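Local coordinates for putative ABC transporter subunit, substrate-binding component (Rhodopseudomonas palustris, PDB 4EVQ), which probably serves as the solute-binding component of an ABC transporter for benzoate derivatives and holds 4-hydroxybenzoate in its pocket, at residues L335-L347 with G359-C372. Numbering follows the deposited sequence. Where two conformers were deposited one is given.
Sequences LSAAHNPVQNFYL and GLAAPAVADEAIGC
Phe345 pairs antiparallel with Ala362 at the end of a beta hairpin, where a classic bulge sets both Ala361 and Ala362 against it. Phe345 N gives a nearly straight bond to Ala362 O (2.9 Å), while Phe345 O accepts from Ala361 N, in the carbonyl plane, and from Ala362 N. Small residues suit the bulge: the methyl of Ala361 lies 3.4 Å from Phe345 O. Leu360 curls back toward the partner strand, its CD1 3.4 Å from Asn344 CG, the two side chains crossing at about a right angle.

Past these pairs direct N-H...O bonding between the chains stops, although they stay close at Gln343 and Ala364; by Asn340 and Asp367 their CA atoms are 7.3 Å apart. Val342 straddles the returning chain. A chi1 of 178° swings CG1 away from the backbone N and lays it 3.5 Å from Ala364 O, while CG2 reaches Ala366. A serine in place of Val342 would probably lose this two-pronged grip and leave the methyls of Ala364 and Ala366 less well covered. Ala338 CB packs 3.8 Å from Cys372 SG, whose disulfide to Cys124 ties down the tail as it runs between the lobes of this periplasmic-binding fold.

One water joins Ser336 OG to Asp367 O; another accepts hydrogen bonds from Asn340 ND2 and Asp367 N and donates one to Pro341 O. Asn340 OD1 is hydrogen-bonded by Arg130. Aspartate suits position 367 because OD1 forms a salt bridge with Arg121 while OD2 accepts from Ala369 N in an Asx turn. Small apolar groups thus let the chains lie close, and waters and arginines satisfy polar groups where the backbones do not bond directly.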
ATOM      1  N   LEU A 335       4.427 -13.971  -5.394  1.00 12.15           N
ATOM      2  CA  LEU A 335       5.164 -12.912  -6.030  1.00 10.71           C
ATOM      3  C   LEU A 335       5.409 -13.190  -7.503  1.00 11.99           C
ATOM      4  O   LEU A 335       5.639 -14.350  -7.906  1.00 14.82           O
ATOM      5  CB  LEU A 335       6.516 -12.699  -5.340  1.00 12.13           C
ATOM      6  CG  LEU A 335       6.458 -12.241  -3.893  1.00 12.76           C
ATOM      7  CD1 LEU A 335       7.831 -12.228  -3.313  1.00 15.09           C
ATOM      8  CD2 LEU A 335       5.830 -10.845  -3.742  1.00 13.80           C
ATOM      9  N   SER A 336       5.410 -12.139  -8.308  1.00 11.43           N
ATOM     10  CA  SER A 336       5.819 -12.249  -9.695  1.00 11.78           C
ATOM     11  C   SER A 336       7.328 -12.404  -9.761  1.00 11.88           C
ATOM     12  O   SER A 336       8.013 -12.290  -8.748  1.00 11.62           O
ATOM     13  CB  SER A 336       5.407 -10.985 -10.447  1.00 13.99           C
ATOM     14  OG  SER A 336       6.215  -9.890  -9.979  1.00 13.44           O
ATOM     15  N   ALA A 337       7.866 -12.607 -10.967  1.00 13.70           N
ATOM     16  CA  ALA A 337       9.311 -12.720 -11.137  1.00 14.18           C
ATOM     17  C   ALA A 337      10.062 -11.445 -10.709  1.00 14.23           C
ATOM     18  O   ALA A 337      11.215 -11.496 -10.343  1.00 16.29           O
ATOM     19  CB  ALA A 337       9.650 -13.075 -12.613  1.00 16.28           C
ATOM     20  N   ALA A 338       9.376 -10.301 -10.739  1.00 13.94           N
ATOM     21  CA  ALA A 338       9.946  -9.011 -10.341  1.00 14.21           C
ATOM     22  C   ALA A 338       9.731  -8.698  -8.844  1.00 13.89           C
ATOM     23  O   ALA A 338      10.158  -7.654  -8.329  1.00 15.11           O
ATOM     24  CB  ALA A 338       9.356  -7.931 -11.211  1.00 16.21           C
ATOM     25  N   HIS A 339       9.089  -9.616  -8.161  1.00 12.18           N
ATOM     26  CA  HIS A 339       8.884  -9.575  -6.716  1.00 11.23           C
ATOM     27  C   HIS A 339       7.792  -8.614  -6.286  1.00  9.51           C
ATOM     28  O   HIS A 339       7.849  -8.042  -5.191  1.00 10.20           O
ATOM     29  CB  HIS A 339      10.169  -9.209  -5.975  1.00 12.70           C
ATOM     30  CG  HIS A 339      11.308 -10.169  -6.203  1.00 13.68           C
ATOM     31  ND1 HIS A 339      12.559  -9.891  -5.710  1.00 14.96           N
ATOM     32  CD2 HIS A 339      11.397 -11.375  -6.820  1.00 13.69           C
ATOM     33  CE1 HIS A 339      13.389 -10.881  -6.036  1.00 15.85           C
ATOM     34  NE2 HIS A 339      12.708 -11.783  -6.709  1.00 16.04           N
ATOM     35  N   ASN A 340       6.768  -8.483  -7.116  1.00 10.40           N
ATOM     36  CA  ASN A 340       5.565  -7.729  -6.729  1.00  9.88           C
ATOM     37  C   ASN A 340       4.454  -8.730  -6.454  1.00  9.79           C
ATOM     38  O   ASN A 340       4.387  -9.793  -7.103  1.00 10.59           O
ATOM     39  CB  ASN A 340       5.159  -6.815  -7.878  1.00 10.57           C
ATOM     40  CG  ASN A 340       4.296  -5.676  -7.431  1.00 10.55           C
ATOM     41  OD1 ASN A 340       4.668  -4.942  -6.527  1.00 12.25           O
ATOM     42  ND2 ASN A 340       3.153  -5.528  -8.052  1.00 12.76           N
ATOM     43  N   PRO A 341       3.491  -8.445  -5.555  1.00  9.35           N
ATOM     44  CA  PRO A 341       2.418  -9.407  -5.353  1.00 10.20           C
ATOM     45  C   PRO A 341       1.560  -9.645  -6.590  1.00  9.71           C
ATOM     46  O   PRO A 341       1.315  -8.729  -7.363  1.00 10.24           O
ATOM     47  CB  PRO A 341       1.557  -8.785  -4.237  1.00  9.78           C
ATOM     48  CG  PRO A 341       2.540  -7.866  -3.522  1.00 10.34           C
ATOM     49  CD  PRO A 341       3.376  -7.309  -4.599  1.00  9.75           C
ATOM     50  N   VAL A 342       1.125 -10.890  -6.763  1.00  9.97           N
ATOM     51  CA  VAL A 342       0.119 -11.256  -7.761  1.00 10.31           C
ATOM     52  C   VAL A 342      -1.110 -11.586  -6.974  1.00  9.66           C
ATOM     53  O   VAL A 342      -1.107 -12.547  -6.186  1.00 11.91           O
ATOM     54  CB  VAL A 342       0.632 -12.446  -8.589  1.00 11.27           C
ATOM     55  CG1 VAL A 342      -0.422 -12.884  -9.599  1.00 12.36           C
ATOM     56  CG2 VAL A 342       1.906 -12.020  -9.265  1.00 13.48           C
ATOM     57  N   GLN A 343      -2.163 -10.772  -7.130  1.00  9.54           N
ATOM     58  CA  GLN A 343      -3.272 -10.838  -6.217  1.00  9.37           C
ATOM     59  C   GLN A 343      -4.538 -10.264  -6.851  1.00  9.33           C
ATOM     60  O   GLN A 343      -4.460  -9.461  -7.768  1.00  9.35           O
ATOM     61  CB  GLN A 343      -2.912 -10.055  -4.945  1.00 10.39           C
ATOM     62  CG  GLN A 343      -2.830  -8.545  -5.215  1.00 10.42           C
ATOM     63  CD  GLN A 343      -2.181  -7.770  -4.080  1.00 10.01           C
ATOM     64  OE1 GLN A 343      -2.265  -8.173  -2.937  1.00  9.72           O
ATOM     65  NE2 GLN A 343      -1.529  -6.700  -4.421  1.00 10.28           N
ATOM     66  N   ASN A 344      -5.670 -10.649  -6.313  1.00 10.42           N
ATOM     67  CA  ASN A 344      -6.947 -10.092  -6.751  1.00 10.19           C
ATOM     68  C   ASN A 344      -7.031  -8.617  -6.346  1.00  9.76           C
ATOM     69  O   ASN A 344      -6.497  -8.203  -5.297  1.00  9.64           O
ATOM     70  CB  ASN A 344      -8.119 -10.837  -6.095  1.00 11.64           C
ATOM     71  CG  ASN A 344      -8.352 -12.234  -6.646  1.00 12.60           C
ATOM     72  OD1 ASN A 344      -7.965 -12.575  -7.741  1.00 13.65           O
ATOM     73  ND2 ASN A 344      -9.129 -12.999  -5.902  1.00 16.90           N
ATOM     74  N   PHE A 345      -7.779  -7.871  -7.139  1.00  9.23           N
ATOM     75  CA  PHE A 345      -8.298  -6.568  -6.728  1.00  9.38           C
ATOM     76  C   PHE A 345      -9.806  -6.650  -6.670  1.00 10.14           C
ATOM     77  O   PHE A 345     -10.450  -7.108  -7.602  1.00 11.52           O
ATOM     78  CB  PHE A 345      -7.838  -5.447  -7.662  1.00  9.88           C
ATOM     79  CG  PHE A 345      -6.372  -5.154  -7.577  1.00  9.92           C
ATOM     80  CD1 PHE A 345      -5.880  -4.263  -6.626  1.00 10.35           C
ATOM     81  CD2 PHE A 345      -5.478  -5.784  -8.414  1.00 11.79           C
ATOM     82  CE1 PHE A 345      -4.514  -4.005  -6.495  1.00 11.07           C
ATOM     83  CE2 PHE A 345      -4.124  -5.514  -8.281  1.00 13.16           C
ATOM     84  CZ  PHE A 345      -3.650  -4.595  -7.340  1.00 11.95           C
ATOM     85  N   TYR A 346     -10.368  -6.211  -5.563  0.51  9.94           N
ATOM     86  CA  TYR A 346     -11.806  -6.250  -5.331  0.51  9.21           C
ATOM     87  C   TYR A 346     -12.450  -4.876  -5.489  0.51  8.96           C
ATOM     88  O   TYR A 346     -11.878  -3.863  -5.079  0.51  9.03           O
ATOM     89  CB  TYR A 346     -12.067  -6.764  -3.906  0.51  9.70           C
ATOM     90  CG  TYR A 346     -11.256  -8.015  -3.534  0.51 10.46           C
ATOM     91  CD1 TYR A 346     -11.662  -9.283  -3.926  0.51 11.18           C
ATOM     92  CD2 TYR A 346     -10.092  -7.925  -2.777  0.51 10.75           C
ATOM     93  CE1 TYR A 346     -10.925 -10.413  -3.587  0.51 11.13           C
ATOM     94  CE2 TYR A 346      -9.345  -9.053  -2.441  0.51 10.35           C
ATOM     95  CZ  TYR A 346      -9.780 -10.299  -2.843  0.51 11.88           C
ATOM     96  OH  TYR A 346      -9.076 -11.460  -2.529  0.51 13.69           O
ATOM     97  N   LEU A 347     -13.645  -4.857  -6.076  1.00  9.29           N
ATOM     98  CA  LEU A 347     -14.493  -3.695  -6.078  1.00  9.22           C
ATOM     99  C   LEU A 347     -15.160  -3.625  -4.723  1.00  9.57           C
ATOM    100  O   LEU A 347     -15.615  -4.639  -4.214  1.00 10.02           O
ATOM    101  CB  LEU A 347     -15.543  -3.811  -7.198  1.00 11.58           C
ATOM    102  CG  LEU A 347     -16.555  -2.663  -7.287  1.00 12.99           C
ATOM    103  CD1 LEU A 347     -15.852  -1.372  -7.715  1.00 13.98           C
ATOM    104  CD2 LEU A 347     -17.679  -3.059  -8.276  1.00 14.95           C
ATOM    105  N   GLY A 359     -17.364  -7.573  -5.339  1.00 15.84           N
ATOM    106  CA  GLY A 359     -16.951  -8.636  -6.226  1.00 17.52           C
ATOM    107  C   GLY A 359     -15.565  -8.368  -6.760  1.00 16.78           C
ATOM    108  O   GLY A 359     -14.958  -7.372  -6.487  1.00 15.12           O
ATOM    109  N   LEU A 360     -15.053  -9.294  -7.527  1.00 18.98           N
ATOM    110  CA  LEU A 360     -13.733  -9.186  -8.056  1.00 18.32           C
ATOM    111  C   LEU A 360     -13.708  -8.132  -9.162  1.00 18.62           C
ATOM    112  O   LEU A 360     -14.545  -8.176 -10.100  1.00 22.68           O
ATOM    113  CB  LEU A 360     -13.401 -10.561  -8.632  1.00 20.09           C
ATOM    114  CG  LEU A 360     -11.977 -10.822  -8.983  1.00 20.48           C
ATOM    115  CD1 LEU A 360     -11.131 -10.641  -7.798  1.00 19.99           C
ATOM    116  CD2 LEU A 360     -11.846 -12.262  -9.544  1.00 21.55           C
ATOM    117  N   ALA A 361     -12.787  -7.188  -9.091  1.00 16.66           N
ATOM    118  CA  ALA A 361     -12.545  -6.221 -10.148  1.00 16.82           C
ATOM    119  C   ALA A 361     -11.504  -6.747 -11.124  1.00 17.78           C
ATOM    120  O   ALA A 361     -11.739  -6.705 -12.332  1.00 21.67           O
ATOM    121  CB  ALA A 361     -12.102  -4.858  -9.572  1.00 17.83           C
ATOM    122  N   ALA A 362     -10.375  -7.247 -10.638  1.00 16.33           N
ATOM    123  CA  ALA A 362      -9.326  -7.811 -11.472  1.00 16.08           C
ATOM    124  C   ALA A 362      -8.892  -9.095 -10.814  1.00 13.86           C
ATOM    125  O   ALA A 362      -8.701  -9.096  -9.611  1.00 14.43           O
ATOM    126  CB  ALA A 362      -8.137  -6.842 -11.602  1.00 18.81           C
ATOM    127  N   PRO A 363      -8.694 -10.182 -11.583  1.00 13.69           N
ATOM    128  CA  PRO A 363      -8.109 -11.394 -11.019  1.00 14.46           C
ATOM    129  C   PRO A 363      -6.631 -11.185 -10.789  1.00 13.19           C
ATOM    130  O   PRO A 363      -6.104 -10.104 -11.047  1.00 16.40           O
ATOM    131  CB  PRO A 363      -8.357 -12.448 -12.126  1.00 14.92           C
ATOM    132  CG  PRO A 363      -8.175 -11.671 -13.336  1.00 14.98           C
ATOM    133  CD  PRO A 363      -8.763 -10.299 -13.056  1.00 15.59           C
ATOM    134  N   ALA A 364      -5.956 -12.206 -10.324  1.00 13.36           N
ATOM    135  CA  ALA A 364      -4.594 -12.060  -9.872  1.00 12.04           C
ATOM    136  C   ALA A 364      -3.622 -12.151 -11.039  1.00 11.93           C
ATOM    137  O   ALA A 364      -3.309 -13.265 -11.533  1.00 13.98           O
ATOM    138  CB  ALA A 364      -4.275 -13.095  -8.851  1.00 14.37           C
ATOM    139  N   VAL A 365      -3.142 -11.004 -11.510  1.00 10.73           N
ATOM    140  CA  VAL A 365      -2.251 -10.983 -12.663  1.00 11.64           C
ATOM    141  C   VAL A 365      -0.962 -10.229 -12.310  1.00 10.04           C
ATOM    142  O   VAL A 365      -0.935  -9.347 -11.465  1.00 10.40           O
ATOM    143  CB  VAL A 365      -2.860 -10.444 -13.960  1.00 16.54           C
ATOM    144  CG1 VAL A 365      -4.204 -11.050 -14.223  1.00 17.91           C
ATOM    145  CG2 VAL A 365      -2.979  -9.015 -13.942  1.00 16.96           C
ATOM    146  N   ALA A 366       0.120 -10.616 -12.996  1.00 11.42           N
ATOM    147  CA  ALA A 366       1.407 -10.006 -12.736  1.00 14.06           C
ATOM    148  C   ALA A 366       1.561  -8.652 -13.404  1.00 15.65           C
ATOM    149  O   ALA A 366       1.248  -8.524 -14.580  1.00 17.40           O
ATOM    150  CB  ALA A 366       2.490 -10.962 -13.233  1.00 16.47           C
ATOM    151  N   ASP A 367       2.019  -7.644 -12.653  1.00 16.30           N
ATOM    152  CA  ASP A 367       2.386  -6.342 -13.203  1.00 17.86           C
ATOM    153  C   ASP A 367       3.397  -6.585 -14.274  1.00 18.56           C
ATOM    154  O   ASP A 367       4.313  -7.424 -14.102  1.00 16.94           O
ATOM    155  CB  ASP A 367       2.996  -5.441 -12.129  1.00 19.55           C
ATOM    156  CG  ASP A 367       3.494  -4.093 -12.676  1.00 21.59           C
ATOM    157  OD1 ASP A 367       2.646  -3.205 -12.946  1.00 22.43           O
ATOM    158  OD2 ASP A 367       4.740  -3.911 -12.799  1.00 21.34           O
ATOM    159  N   GLU A 368       3.252  -5.796 -15.345  1.00 21.27           N
ATOM    160  CA  GLU A 368       4.003  -5.968 -16.562  1.00 26.32           C
ATOM    161  C   GLU A 368       5.488  -5.913 -16.408  1.00 27.38           C
ATOM    162  O   GLU A 368       6.177  -6.523 -17.189  1.00 29.19           O
ATOM    163  CB  GLU A 368       3.590  -4.927 -17.623  1.00 28.89           C
ATOM    164  CG  GLU A 368       4.427  -5.005 -18.907  1.00 33.41           C
ATOM    165  CD  GLU A 368       3.814  -4.194 -20.036  1.00 35.46           C
ATOM    166  OE1 GLU A 368       4.253  -4.384 -21.194  1.00 38.21           O
ATOM    167  OE2 GLU A 368       2.875  -3.401 -19.780  1.00 36.05           O
ATOM    168  N   ALA A 369       5.990  -5.142 -15.445  1.00 25.23           N
ATOM    169  CA  ALA A 369       7.402  -5.225 -15.000  1.00 24.95           C
ATOM    170  C   ALA A 369       8.403  -4.873 -16.092  1.00 24.55           C
ATOM    171  O   ALA A 369       9.524  -5.401 -16.139  1.00 23.25           O
ATOM    172  CB  ALA A 369       7.725  -6.598 -14.431  1.00 25.10           C
ATOM    173  N   ILE A 370       7.996  -3.981 -16.977  1.00 25.19           N
ATOM    174  CA  ILE A 370       8.886  -3.528 -18.048  1.00 27.31           C
ATOM    175  C   ILE A 370      10.070  -2.772 -17.431  1.00 25.34           C
ATOM    176  O   ILE A 370       9.881  -1.812 -16.643  1.00 25.97           O
ATOM    177  CB  ILE A 370       8.113  -2.638 -19.035  1.00 30.81           C
ATOM    178  CG1 ILE A 370       9.068  -1.866 -19.965  1.00 32.65           C
ATOM    179  CG2 ILE A 370       7.188  -1.668 -18.298  1.00 32.70           C
ATOM    180  CD1 ILE A 370       9.801  -2.743 -20.986  1.00 34.35           C
ATOM    181  N   GLY A 371      11.286  -3.187 -17.798  1.00 23.13           N
ATOM    182  CA  GLY A 371      12.483  -2.617 -17.204  1.00 22.85           C
ATOM    183  C   GLY A 371      13.138  -3.503 -16.165  1.00 22.15           C
ATOM    184  O   GLY A 371      14.285  -3.254 -15.794  1.00 22.79           O
ATOM    185  N   CYS A 372      12.416  -4.509 -15.676  1.00 20.81           N
ATOM    186  CA  CYS A 372      12.991  -5.433 -14.718  1.00 21.67           C
ATOM    187  C   CYS A 372      13.796  -6.478 -15.458  1.00 26.43           C
ATOM    188  O   CYS A 372      13.251  -7.331 -16.192  1.00 26.37           O
ATOM    189  CB  CYS A 372      11.944  -6.125 -13.848  1.00 20.72           C
ATOM    190  SG  CYS A 372      12.758  -7.265 -12.643  1.00 21.95           S
TER
HETATM  191  O   HOH W   1       5.593  -7.869 -11.603  1.00 19.86           O
HETATM  192  O   HOH W   2       1.774  -7.453  -9.821  1.00 16.57           O
HETATM  193  O   HOH W   3      -1.948  -8.518  -9.028  1.00 10.21           O
HETATM  194  O   HOH W   4      -4.340  -8.165 -10.484  1.00 12.33           O
HETATM  195  O   HOH W   5      -7.919 -14.546  -9.327  1.00 26.26           O